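Local coordinates for uncharacterized protein AF_0924 (Archaeoglobus fulgidus, PDB 3DT5) that is of unknown function but is probably a cell-membrane protein with a transmembrane helix, its C-terminal domain being described here, at residues F105-V108 against L109-Y113. Numbering follows the deposited sequence.
Sequences FLEV and LKEYY
Leu109 CG lies over one face of the Phe105 ring, offset toward its rim. It sits 4.2 Å from the ring centroid and 25° off the ring normal, which meets the geometry of a CH-pi contact. Leu109 CD1 adds an apolar touch, 3.8 Å from Phe105 CZ, and Trp102 meets the same ring with its plane inclined. At the edge of the Tyr112 ring, in its plane, lies Tyr113 CD1. The carboxylates of Glu107 and Glu111 are the other flat pair, with planes almost perpendicular, 89° apart. Glu107 OE1 and Glu111 OE2 approach to 3.2 Å; two carboxylates this close would repel if both were charged, which may raise the proton affinity of one of them. CG of Phe105 lies opposite the backbone N (chi1 170°), which carries the ring forward along the helix to Leu109. The Lys110 chain bends at chi3 and chi4 and leaves NZ 3.7 Å from Glu107 CA. Lys110 NZ and Glu107 OE2 are 4.9 Å apart, opposite charges not in contact. Beneath these side chains, four successive i-to-i+4 backbone bonds run from Leu109 N to Phe105 O through Tyr112 N to Val108 O, the last 2.8 Å long. Val108 packs on Ile19 and Leu23, and Phe105 on Tyr27 and Ile31, all of helix 16-35, to which Tyr112 OH also hydrogen-bonds through Glu20; Pro123 touches both Phe105 and Leu109. The arrangement is that of an amphipathic alpha-helix, here part of helix 88-116, with i/i+4 apolar packing near its partner helix and a charged, more exposed side.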
loop_
_atom_site.group_PDB
_atom_site.type_symbol
_atom_site.label_atom_id
_atom_site.label_comp_id
_atom_site.label_asym_id
_atom_site.label_seq_id
_atom_site.Cartn_x
_atom_site.Cartn_y
_atom_site.Cartn_z
ATOM N N PHE A 105 1.282 4.631 7.509
ATOM C CA PHE A 105 0.208 5.500 7.044
ATOM C C PHE A 105 -0.456 6.218 8.212
ATOM O O PHE A 105 -0.647 7.413 8.152
ATOM C CB PHE A 105 -0.811 4.681 6.229
ATOM C CG PHE A 105 -2.095 5.428 5.894
ATOM C CD1 PHE A 105 -2.074 6.587 5.117
ATOM C CD2 PHE A 105 -3.321 4.950 6.362
ATOM C CE1 PHE A 105 -3.278 7.273 4.777
ATOM C CE2 PHE A 105 -4.548 5.644 6.050
ATOM C CZ PHE A 105 -4.508 6.786 5.236
ATOM N N LEU A 106 -0.850 5.499 9.247
ATOM C CA LEU A 106 -1.521 6.157 10.372
ATOM C C LEU A 106 -0.592 7.168 11.036
ATOM O O LEU A 106 -1.046 8.205 11.521
ATOM C CB LEU A 106 -1.915 5.148 11.434
ATOM C CG LEU A 106 -2.998 4.139 11.044
ATOM C CD1 LEU A 106 -3.117 3.092 12.171
ATOM C CD2 LEU A 106 -4.319 4.811 10.706
ATOM N N GLU A 107 0.711 6.870 11.084
ATOM C CA GLU A 107 1.638 7.834 11.688
ATOM C C GLU A 107 1.758 9.069 10.784
ATOM O O GLU A 107 1.763 10.194 11.252
ATOM C CB GLU A 107 3.024 7.207 11.940
ATOM C CG GLU A 107 4.022 8.308 12.388
ATOM C CD GLU A 107 5.260 7.756 13.069
ATOM O OE1 GLU A 107 6.265 8.504 13.143
ATOM O OE2 GLU A 107 5.232 6.591 13.533
ATOM N N VAL A 108 1.846 8.879 9.475
ATOM C CA VAL A 108 1.951 10.041 8.571
ATOM C C VAL A 108 0.665 10.870 8.656
ATOM O O VAL A 108 0.702 12.119 8.675
ATOM C CB VAL A 108 2.284 9.618 7.091
ATOM C CG1 VAL A 108 2.320 10.856 6.156
ATOM C CG2 VAL A 108 3.657 8.930 7.042
ATOM N N LEU A 109 -0.481 10.205 8.735
ATOM C CA LEU A 109 -1.740 10.957 8.957
ATOM C C LEU A 109 -1.654 11.809 10.257
ATOM O O LEU A 109 -2.017 12.995 10.242
ATOM C CB LEU A 109 -2.920 10.002 9.100
ATOM C CG LEU A 109 -3.692 9.641 7.866
ATOM C CD1 LEU A 109 -4.927 8.886 8.334
ATOM C CD2 LEU A 109 -4.072 10.946 7.123
ATOM N N LYS A 110 -1.209 11.186 11.364
ATOM C CA LYS A 110 -1.051 11.903 12.677
ATOM C C LYS A 110 -0.116 13.105 12.524
ATOM O O LYS A 110 -0.408 14.198 13.011
ATOM C CB LYS A 110 -0.547 11.007 13.821
ATOM C CG LYS A 110 -1.420 9.784 14.181
ATOM C CD LYS A 110 -0.947 9.037 15.491
ATOM C CE LYS A 110 -0.899 7.453 15.346
ATOM N NZ LYS A 110 0.532 6.816 15.033
ATOM N N GLU A 111 0.997 12.896 11.820
ATOM C CA GLU A 111 1.958 13.963 11.548
ATOM C C GLU A 111 1.360 15.104 10.708
ATOM O O GLU A 111 1.662 16.298 10.933
ATOM C CB GLU A 111 3.195 13.359 10.878
ATOM C CG GLU A 111 3.899 12.397 11.850
ATOM C CD GLU A 111 5.124 11.724 11.245
ATOM O OE1 GLU A 111 5.096 11.381 10.030
ATOM O OE2 GLU A 111 6.083 11.497 11.988
ATOM N N TYR A 112 0.525 14.736 9.742
ATOM C CA TYR A 112 -0.167 15.714 8.935
ATOM C C TYR A 112 -1.068 16.605 9.810
ATOM O O TYR A 112 -1.063 17.836 9.666
ATOM C CB TYR A 112 -1.022 15.017 7.856
ATOM C CG TYR A 112 -1.775 16.065 7.057
ATOM C CD1 TYR A 112 -1.132 16.769 6.042
ATOM C CD2 TYR A 112 -3.088 16.415 7.384
ATOM C CE1 TYR A 112 -1.779 17.761 5.325
ATOM C CE2 TYR A 112 -3.764 17.423 6.668
ATOM C CZ TYR A 112 -3.080 18.085 5.642
ATOM O OH TYR A 112 -3.688 19.083 4.913
ATOM N N TYR A 113 -1.838 15.983 10.708
ATOM C CA TYR A 113 -2.738 16.713 11.592
ATOM C C TYR A 113 -1.999 17.496 12.676
ATOM O O TYR A 113 -2.446 18.557 13.078
ATOM C CB TYR A 113 -3.760 15.771 12.234
ATOM C CG TYR A 113 -4.661 15.039 11.260
ATOM C CD1 TYR A 113 -5.262 15.704 10.192
ATOM C CD2 TYR A 113 -4.936 13.671 11.431
ATOM C CE1 TYR A 113 -6.117 15.013 9.298
ATOM C CE2 TYR A 113 -5.768 12.978 10.564
ATOM C CZ TYR A 113 -6.358 13.645 9.496
ATOM O OH TYR A 113 -7.198 12.947 8.641
#